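Side-chain contacts in pyridoxal 5'-phosphate synthase subunit PdxT (Thermus thermophilus, PDB 2YWD), which probably hydrolyses glutamine to glutamate and ammonia, the ammonia passing on to its partner subunit PdxS for the synthesis of pyridoxal 5'-phosphate: residues Glu149-Leu154 / Pro158-Gln163; Asn110-Gly113 / Ser118-Glu121; Gly12-His17 / Ala28-Lys33. All blocks are in the same frame, centred on the assembly; numbering follows the deposited sequence.

Contact 1 (Glu149-Leu154 / Pro158-Gln163)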
loop_
_atom_site.group_PDB
_atom_site.type_symbol
_atom_site.label_atom_id
_atom_site.label_comp_id
_atom_site.label_asym_id
_atom_site.label_seq_id
_atom_site.Cartn_x
_atom_site.Cartn_y
_atom_site.Cartn_z
ATOM N N GLU A 149 -10.783 -0.209 -9.266
ATOM C CA GLU A 149 -11.721 0.807 -8.817
ATOM C C GLU A 149 -10.999 2.011 -8.207
ATOM O O GLU A 149 -10.061 1.852 -7.428
ATOM C CB GLU A 149 -12.679 0.184 -7.795
ATOM C CG GLU A 149 -13.625 1.157 -7.119
ATOM C CD GLU A 149 -14.654 0.447 -6.254
ATOM O OE1 GLU A 149 -14.267 -0.476 -5.503
ATOM O OE2 GLU A 149 -15.848 0.817 -6.323
ATOM N N VAL A 150 -11.427 3.214 -8.576
ATOM C CA VAL A 150 -10.825 4.428 -8.029
ATOM C C VAL A 150 -11.680 4.884 -6.856
ATOM O O VAL A 150 -12.840 5.255 -7.036
ATOM C CB VAL A 150 -10.761 5.561 -9.082
ATOM C CG1 VAL A 150 -10.183 6.824 -8.453
ATOM C CG2 VAL A 150 -9.907 5.124 -10.262
ATOM N N LEU A 151 -11.112 4.850 -5.655
ATOM C CA LEU A 151 -11.839 5.245 -4.452
ATOM C C LEU A 151 -11.634 6.706 -4.063
ATOM O O LEU A 151 -12.406 7.254 -3.277
ATOM C CB LEU A 151 -11.432 4.345 -3.284
ATOM C CG LEU A 151 -11.693 2.851 -3.484
ATOM C CD1 LEU A 151 -11.134 2.072 -2.300
ATOM C CD2 LEU A 151 -13.191 2.610 -3.627
ATOM N N ALA A 152 -10.593 7.334 -4.606
ATOM C CA ALA A 152 -10.312 8.730 -4.298
ATOM C C ALA A 152 -9.411 9.363 -5.348
ATOM O O ALA A 152 -8.541 8.701 -5.919
ATOM C CB ALA A 152 -9.662 8.847 -2.915
ATOM N N ARG A 153 -9.627 10.651 -5.591
ATOM C CA ARG A 153 -8.843 11.395 -6.569
ATOM C C ARG A 153 -8.410 12.747 -6.028
ATOM O O ARG A 153 -9.066 13.318 -5.157
ATOM C CB ARG A 153 -9.670 11.664 -7.834
ATOM C CG ARG A 153 -10.177 10.442 -8.571
ATOM C CD ARG A 153 -11.201 10.851 -9.637
ATOM N NE ARG A 153 -11.820 9.692 -10.278
ATOM C CZ ARG A 153 -11.374 9.107 -11.384
ATOM N NH1 ARG A 153 -10.290 9.565 -12.004
ATOM N NH2 ARG A 153 -12.016 8.050 -11.869
ATOM N N LEU A 154 -7.293 13.248 -6.544
ATOM C CA LEU A 154 -6.825 14.583 -6.197
ATOM C C LEU A 154 -7.167 15.274 -7.507
ATOM O O LEU A 154 -6.453 15.125 -8.492
ATOM C CB LEU A 154 -5.314 14.608 -5.961
ATOM C CG LEU A 154 -4.742 16.015 -5.779
ATOM C CD1 LEU A 154 -5.570 16.793 -4.759
ATOM C CD2 LEU A 154 -3.292 15.914 -5.332
ATOM N N PRO A 158 -6.324 9.719 -9.850
ATOM C CA PRO A 158 -6.546 8.645 -8.877
ATOM C C PRO A 158 -5.405 8.608 -7.861
ATOM O O PRO A 158 -4.237 8.644 -8.250
ATOM C CB PRO A 158 -6.554 7.387 -9.744
ATOM C CG PRO A 158 -7.055 7.882 -11.061
ATOM C CD PRO A 158 -6.294 9.177 -11.222
ATOM N N VAL A 159 -5.742 8.542 -6.573
ATOM C CA VAL A 159 -4.733 8.476 -5.516
ATOM C C VAL A 159 -4.984 7.320 -4.547
ATOM O O VAL A 159 -4.125 6.988 -3.735
ATOM C CB VAL A 159 -4.640 9.800 -4.722
ATOM C CG1 VAL A 159 -4.156 10.914 -5.649
ATOM C CG2 VAL A 159 -5.983 10.151 -4.111
ATOM N N LEU A 160 -6.171 6.727 -4.628
ATOM C CA LEU A 160 -6.523 5.569 -3.799
ATOM C C LEU A 160 -7.274 4.627 -4.728
ATOM O O LEU A 160 -8.322 4.985 -5.264
ATOM C CB LEU A 160 -7.424 5.955 -2.622
ATOM C CG LEU A 160 -7.838 4.762 -1.739
ATOM C CD1 LEU A 160 -6.594 4.151 -1.094
ATOM C CD2 LEU A 160 -8.819 5.206 -0.658
ATOM N N VAL A 161 -6.730 3.430 -4.934
ATOM C CA VAL A 161 -7.362 2.474 -5.829
ATOM C C VAL A 161 -7.502 1.104 -5.190
ATOM O O VAL A 161 -6.751 0.749 -4.284
ATOM C CB VAL A 161 -6.563 2.328 -7.140
ATOM C CG1 VAL A 161 -6.425 3.682 -7.821
ATOM C CG2 VAL A 161 -5.191 1.735 -6.850
ATOM N N ARG A 162 -8.467 0.335 -5.678
ATOM C CA ARG A 162 -8.719 -0.997 -5.151
ATOM C C ARG A 162 -8.969 -2.019 -6.253
ATOM O O ARG A 162 -9.630 -1.732 -7.250
ATOM C CB ARG A 162 -9.921 -0.964 -4.202
ATOM C CG ARG A 162 -10.366 -2.337 -3.712
ATOM C CD ARG A 162 -11.536 -2.250 -2.739
ATOM N NE ARG A 162 -12.002 -3.580 -2.348
ATOM C CZ ARG A 162 -12.967 -3.820 -1.462
ATOM N NH1 ARG A 162 -13.589 -2.818 -0.852
ATOM N NH2 ARG A 162 -13.315 -5.070 -1.188
ATOM N N GLN A 163 -8.414 -3.208 -6.061
ATOM C CA GLN A 163 -8.581 -4.312 -6.990
ATOM C C GLN A 163 -8.799 -5.535 -6.116
ATOM O O GLN A 163 -7.840 -6.149 -5.649
ATOM C CB GLN A 163 -7.328 -4.497 -7.841
ATOM C CG GLN A 163 -7.364 -5.724 -8.729
ATOM C CD GLN A 163 -6.052 -5.950 -9.453
ATOM O OE1 GLN A 163 -5.683 -5.191 -10.350
ATOM N NE2 GLN A 163 -5.334 -6.994 -9.058
#
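Near the start of the second arm of this antiparallel beta hairpin, P158 lays its ring against V150 and R153 of the first. Its CB meets V150 CG1 at 3.9 Å, and its CG lies 3.8 Å from R153 NH1, a nitrogen that is itself bonded to the D156 carbonyl in the turn. With an alanine in place of V150, CG1 and CG2 would go, which would probably open a gap beside the proline ring and remove the methyl that lies over the rim of the R153 guanidinium. V159 follows: its N gives A152 O a nearly straight bond (2.9 Å, 174°), while its CG1 rests on L154 CB. L160 N reaches the same A152 carbonyl weakly, so V159 and L160 together form a classic bulge opposite A152. A second lies directly beside it, because L160 O takes a good bond from L151 N (2.8 Å) and a weak one from A152 N. L160 CB touches A152 CB at 3.7 Å and CD2 leans on L151 CB. V161 turns to the face of V150 and P158, where L144 touches all three. E149 N gives R162 O and R162 N gives E149 O a bond, each 2.8 Å and in the carbonyl plane. R162 CB touches L151 CD1, and CG anti to the backbone N (chi1 174°) starts an extended chain that carries the guanidinium away to G164 O and Y184. E149 OE1 stays 5.0 Å from R162 NE, and E126 OE1 lies close to E149 OE2, which would probably disfavour charge there. The hairpin is therefore held by main-chain bonds and apolar packing, with two carbonyls each shared by two donors at the bulges, and any attraction between E149 and R162 is probably modest.

Contact 2 (Asn110-Gly113 / Ser118-Glu121)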
loop_
_atom_site.group_PDB
_atom_site.type_symbol
_atom_site.label_atom_id
_atom_site.label_comp_id
_atom_site.label_asym_id
_atom_site.label_seq_id
_atom_site.Cartn_x
_atom_site.Cartn_y
_atom_site.Cartn_z
ATOM N N ASN A 110 7.720 9.155 -7.725
ATOM C CA ASN A 110 7.900 10.591 -7.457
ATOM C C ASN A 110 7.713 11.441 -8.719
ATOM O O ASN A 110 8.639 12.117 -9.180
ATOM C CB ASN A 110 9.303 10.792 -6.864
ATOM C CG ASN A 110 9.559 12.212 -6.409
ATOM O OD1 ASN A 110 8.633 12.962 -6.120
ATOM N ND2 ASN A 110 10.835 12.581 -6.322
ATOM N N ALA A 111 6.493 11.430 -9.249
ATOM C CA ALA A 111 6.198 12.125 -10.494
ATOM C C ALA A 111 5.203 13.280 -10.467
ATOM O O ALA A 111 4.706 13.671 -11.526
ATOM C CB ALA A 111 5.742 11.091 -11.531
ATOM N N PHE A 112 4.923 13.846 -9.296
ATOM C CA PHE A 112 3.960 14.949 -9.224
ATOM C C PHE A 112 4.418 16.272 -9.829
ATOM O O PHE A 112 3.595 17.141 -10.125
ATOM C CB PHE A 112 3.514 15.187 -7.785
ATOM C CG PHE A 112 2.221 14.530 -7.451
ATOM C CD1 PHE A 112 2.192 13.258 -6.890
ATOM C CD2 PHE A 112 1.018 15.171 -7.731
ATOM C CE1 PHE A 112 0.980 12.630 -6.607
ATOM C CE2 PHE A 112 -0.199 14.554 -7.453
ATOM C CZ PHE A 112 -0.219 13.281 -6.890
ATOM N N GLY A 113 5.727 16.435 -9.988
ATOM C CA GLY A 113 6.253 17.645 -10.599
ATOM C C GLY A 113 6.219 18.929 -9.792
ATOM O O GLY A 113 6.270 20.018 -10.367
ATOM N N SER A 118 6.637 17.624 -1.074
ATOM C CA SER A 118 5.718 17.257 -0.002
ATOM C C SER A 118 4.533 18.218 0.050
ATOM O O SER A 118 4.711 19.437 0.000
ATOM C CB SER A 118 6.440 17.273 1.344
ATOM O OG SER A 118 6.881 18.581 1.661
ATOM N N PHE A 119 3.324 17.667 0.142
ATOM C CA PHE A 119 2.120 18.487 0.221
ATOM C C PHE A 119 0.977 17.708 0.862
ATOM O O PHE A 119 1.045 16.487 0.996
ATOM C CB PHE A 119 1.714 18.985 -1.173
ATOM C CG PHE A 119 1.429 17.890 -2.156
ATOM C CD1 PHE A 119 0.142 17.378 -2.296
ATOM C CD2 PHE A 119 2.451 17.364 -2.941
ATOM C CE1 PHE A 119 -0.125 16.356 -3.206
ATOM C CE2 PHE A 119 2.196 16.339 -3.855
ATOM C CZ PHE A 119 0.904 15.833 -3.988
ATOM N N GLU A 120 -0.067 18.418 1.274
ATOM C CA GLU A 120 -1.213 17.773 1.897
ATOM C C GLU A 120 -2.505 18.246 1.242
ATOM O O GLU A 120 -2.637 19.420 0.893
ATOM C CB GLU A 120 -1.247 18.074 3.397
ATOM C CG GLU A 120 0.043 17.725 4.138
ATOM C CD GLU A 120 1.138 18.758 3.929
ATOM O OE1 GLU A 120 0.882 19.950 4.201
ATOM O OE2 GLU A 120 2.254 18.385 3.498
ATOM N N GLU A 121 -3.456 17.330 1.086
ATOM C CA GLU A 121 -4.728 17.646 0.452
ATOM C C GLU A 121 -5.885 16.903 1.103
ATOM O O GLU A 121 -5.755 15.732 1.460
ATOM C CB GLU A 121 -4.701 17.244 -1.028
ATOM C CG GLU A 121 -3.718 17.990 -1.903
ATOM C CD GLU A 121 -4.094 19.446 -2.092
ATOM O OE1 GLU A 121 -5.300 19.764 -1.987
ATOM O OE2 GLU A 121 -3.190 20.266 -2.362
#
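F112 and F119 make a T-shaped (edge-to-face) aromatic pair that ties the loop after strand 103-108 to strand 118-125, the first strand of the two-stranded antiparallel sheet in this glutaminase of the class I amidotransferase type. It is the whole of the contact: the backbones stand well apart, the CA atoms of F112 and S118 being 9.7 Å from each other, and two rings bridge the distance. The ring centroids are 5.0 Å apart and the planes are turned by 68°, some way from a perfect right angle; F119 gives the edge, its CZ lying over the centre of the F112 face. F119 reaches there from a chi1 of 60°, which sets CG between its own backbone N and carbonyl carbon and sends the ring off the strand toward the loop. In F112 a chi1 of -97°, between staggered values, brings the ring to F119, and chi2 turns its face to the incoming edge. The interaction is van der Waals contact plus the weak electrostatics of C-H against a pi face. F135 on the partner strand 129-136 stacks with F119 and also bonds to its backbone, L154 touches both rings, and V140 and A138 lie against F112. The loop itself has a separate polar tie, from N110 ND2 to E117 OE1. I136, a predicted glutamine-binding residue, is about 8 Å from F119, side chain to side chain, so the pair lies near the predicted glutamine site without being assigned to it. CE2 of F119 comes to 4.0 Å from F112 CG, but the leading atom is F119 CZ: it sits 3.7 Å above the F112 plane, with F112 CD2 its nearest carbon at 3.8 Å.

Contact 3 (Gly12-His17 / Ala28-Lys33)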
loop_
_atom_site.group_PDB
_atom_site.type_symbol
_atom_site.label_atom_id
_atom_site.label_comp_id
_atom_site.label_asym_id
_atom_site.label_seq_id
_atom_site.Cartn_x
_atom_site.Cartn_y
_atom_site.Cartn_z
ATOM N N GLY A 12 12.055 0.800 5.838
ATOM C CA GLY A 12 11.046 1.836 5.799
ATOM C C GLY A 12 10.242 2.152 7.034
ATOM O O GLY A 12 10.567 1.752 8.150
ATOM N N ASP A 13 9.144 2.855 6.795
ATOM C CA ASP A 13 8.280 3.336 7.852
ATOM C C ASP A 13 7.097 2.476 8.279
ATOM O O ASP A 13 5.942 2.906 8.226
ATOM C CB ASP A 13 7.837 4.745 7.467
ATOM C CG ASP A 13 9.028 5.649 7.163
ATOM O OD1 ASP A 13 9.984 5.645 7.966
ATOM O OD2 ASP A 13 9.021 6.357 6.133
ATOM N N PHE A 14 7.400 1.263 8.728
ATOM C CA PHE A 14 6.373 0.341 9.199
ATOM C C PHE A 14 5.917 0.771 10.592
ATOM O O PHE A 14 4.792 0.501 10.996
ATOM C CB PHE A 14 6.929 -1.090 9.232
ATOM C CG PHE A 14 8.236 -1.223 9.971
ATOM C CD1 PHE A 14 8.264 -1.354 11.357
ATOM C CD2 PHE A 14 9.442 -1.195 9.276
ATOM C CE1 PHE A 14 9.480 -1.456 12.043
ATOM C CE2 PHE A 14 10.660 -1.296 9.949
ATOM C CZ PHE A 14 10.678 -1.427 11.333
ATOM N N ARG A 15 6.801 1.449 11.321
ATOM C CA ARG A 15 6.489 1.925 12.668
ATOM C C ARG A 15 5.188 2.728 12.684
ATOM O O ARG A 15 4.304 2.475 13.500
ATOM C CB ARG A 15 7.640 2.795 13.191
ATOM C CG ARG A 15 7.395 3.461 14.544
ATOM C CD ARG A 15 8.587 4.348 14.915
ATOM N NE ARG A 15 8.785 5.418 13.938
ATOM C CZ ARG A 15 9.928 6.073 13.751
ATOM N NH1 ARG A 15 10.999 5.774 14.476
ATOM N NH2 ARG A 15 10.006 7.026 12.831
ATOM N N GLU A 16 5.072 3.690 11.773
ATOM C CA GLU A 16 3.882 4.532 11.703
ATOM C C GLU A 16 2.589 3.745 11.477
ATOM O O GLU A 16 1.534 4.120 11.993
ATOM C CB GLU A 16 4.040 5.584 10.600
ATOM C CG GLU A 16 4.960 6.756 10.938
ATOM C CD GLU A 16 6.421 6.366 11.088
ATOM O OE1 GLU A 16 6.827 5.303 10.565
ATOM O OE2 GLU A 16 7.170 7.137 11.723
ATOM N N HIS A 17 2.656 2.669 10.695
ATOM C CA HIS A 17 1.463 1.856 10.452
ATOM C C HIS A 17 1.087 1.052 11.698
ATOM O O HIS A 17 -0.097 0.872 11.995
ATOM C CB HIS A 17 1.677 0.913 9.260
ATOM C CG HIS A 17 1.411 1.554 7.928
ATOM N ND1 HIS A 17 0.143 1.893 7.503
ATOM C CD2 HIS A 17 2.249 1.901 6.921
ATOM C CE1 HIS A 17 0.211 2.420 6.293
ATOM N NE2 HIS A 17 1.478 2.436 5.917
ATOM N N ALA A 28 -0.009 -4.979 15.584
ATOM C CA ALA A 28 0.559 -5.425 14.321
ATOM C C ALA A 28 1.800 -6.294 14.436
ATOM O O ALA A 28 2.692 -6.034 15.240
ATOM C CB ALA A 28 0.859 -4.219 13.444
ATOM N N LYS A 29 1.843 -7.331 13.610
ATOM C CA LYS A 29 2.976 -8.239 13.579
ATOM C C LYS A 29 3.985 -7.718 12.559
ATOM O O LYS A 29 3.630 -7.412 11.423
ATOM C CB LYS A 29 2.506 -9.646 13.187
ATOM C CG LYS A 29 3.620 -10.607 12.778
ATOM C CD LYS A 29 4.684 -10.746 13.855
ATOM C CE LYS A 29 5.841 -11.618 13.372
ATOM N NZ LYS A 29 6.919 -11.746 14.400
ATOM N N GLU A 30 5.239 -7.595 12.975
ATOM C CA GLU A 30 6.278 -7.132 12.065
ATOM C C GLU A 30 6.720 -8.312 11.209
ATOM O O GLU A 30 7.205 -9.317 11.722
ATOM C CB GLU A 30 7.461 -6.553 12.849
ATOM C CG GLU A 30 7.191 -5.161 13.397
ATOM C CD GLU A 30 8.340 -4.607 14.215
ATOM O OE1 GLU A 30 9.504 -4.945 13.920
ATOM O OE2 GLU A 30 8.080 -3.816 15.144
ATOM N N VAL A 31 6.527 -8.192 9.900
ATOM C CA VAL A 31 6.891 -9.256 8.975
ATOM C C VAL A 31 8.296 -9.036 8.418
ATOM O O VAL A 31 8.554 -8.049 7.728
ATOM C CB VAL A 31 5.871 -9.337 7.812
ATOM C CG1 VAL A 31 6.254 -10.445 6.842
ATOM C CG2 VAL A 31 4.476 -9.591 8.369
ATOM N N ARG A 32 9.204 -9.951 8.742
ATOM C CA ARG A 32 10.582 -9.872 8.266
ATOM C C ARG A 32 11.015 -11.171 7.598
ATOM O O ARG A 32 12.054 -11.220 6.948
ATOM C CB ARG A 32 11.541 -9.567 9.417
ATOM C CG ARG A 32 11.425 -8.167 9.979
ATOM C CD ARG A 32 12.658 -7.819 10.797
ATOM N NE ARG A 32 12.575 -6.467 11.336
ATOM C CZ ARG A 32 11.742 -6.104 12.305
ATOM N NH1 ARG A 32 10.923 -7.001 12.844
ATOM N NH2 ARG A 32 11.725 -4.847 12.730
ATOM N N LYS A 33 10.216 -12.219 7.771
ATOM C CA LYS A 33 10.508 -13.521 7.185
ATOM C C LYS A 33 9.240 -14.077 6.551
ATOM O O LYS A 33 8.132 -13.723 6.960
ATOM C CB LYS A 33 11.011 -14.484 8.263
ATOM C CG LYS A 33 12.307 -14.054 8.928
ATOM C CD LYS A 33 12.663 -14.999 10.067
ATOM C CE LYS A 33 13.980 -14.611 10.729
ATOM N NZ LYS A 33 14.301 -15.499 11.885
#
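F14 meets E30 and R32 with the far end of its ring. Beginning at CB, the bond points toward the strand, and a chi1 of 51° tucks CG between the backbone N and the carbonyl carbon, which sets the side chain where it touches V7 and A9. Across to 28-33 the closest approaches begin at CE1: it touches the E30 carboxylate, with OE1 and CD both 4.0 Å from it. The carboxylate and ring planes are 45° apart. At the tip, CZ lies 3.8 Å from R32 NH2, and here the guanidinium stands almost upright to the ring, the planes 82° apart, so this is simple van der Waals contact at an oblique angle and no stack. R32 and E30 are also joined to each other as a salt bridge, though the modelled NH2-OE1 length is too short to be read closely. The far end of the ring thus touches both members of a charged pair at the surface, joining the beginning of the helical segment to strand 29-31 and the residue that follows it, within the beta-alpha-beta unit made by strand 5-8, helix 14-22 and strand 29-31.

In the fold
Contacts 1 and 2 are continuous through L154, whose CD2 lies 3.8 Å from F119 CE1 and 4.0 Å from F112 CE2, while its CD1 packs on E121 CG at 3.6 Å. Contact 3 stands apart, its centre about 24 Å from those of both others. It belongs to edge strand 29-31 of the seven-stranded sheet, and contact 1 to the other edge, strand 149-154, on the far side of the chain's centre. Each contact has a side chain near E174 or H172 of the predicted triad: side chain to side chain, F14 is about 9 Å and L160 about 10 Å from E174, and F119 about 10 Å from H172.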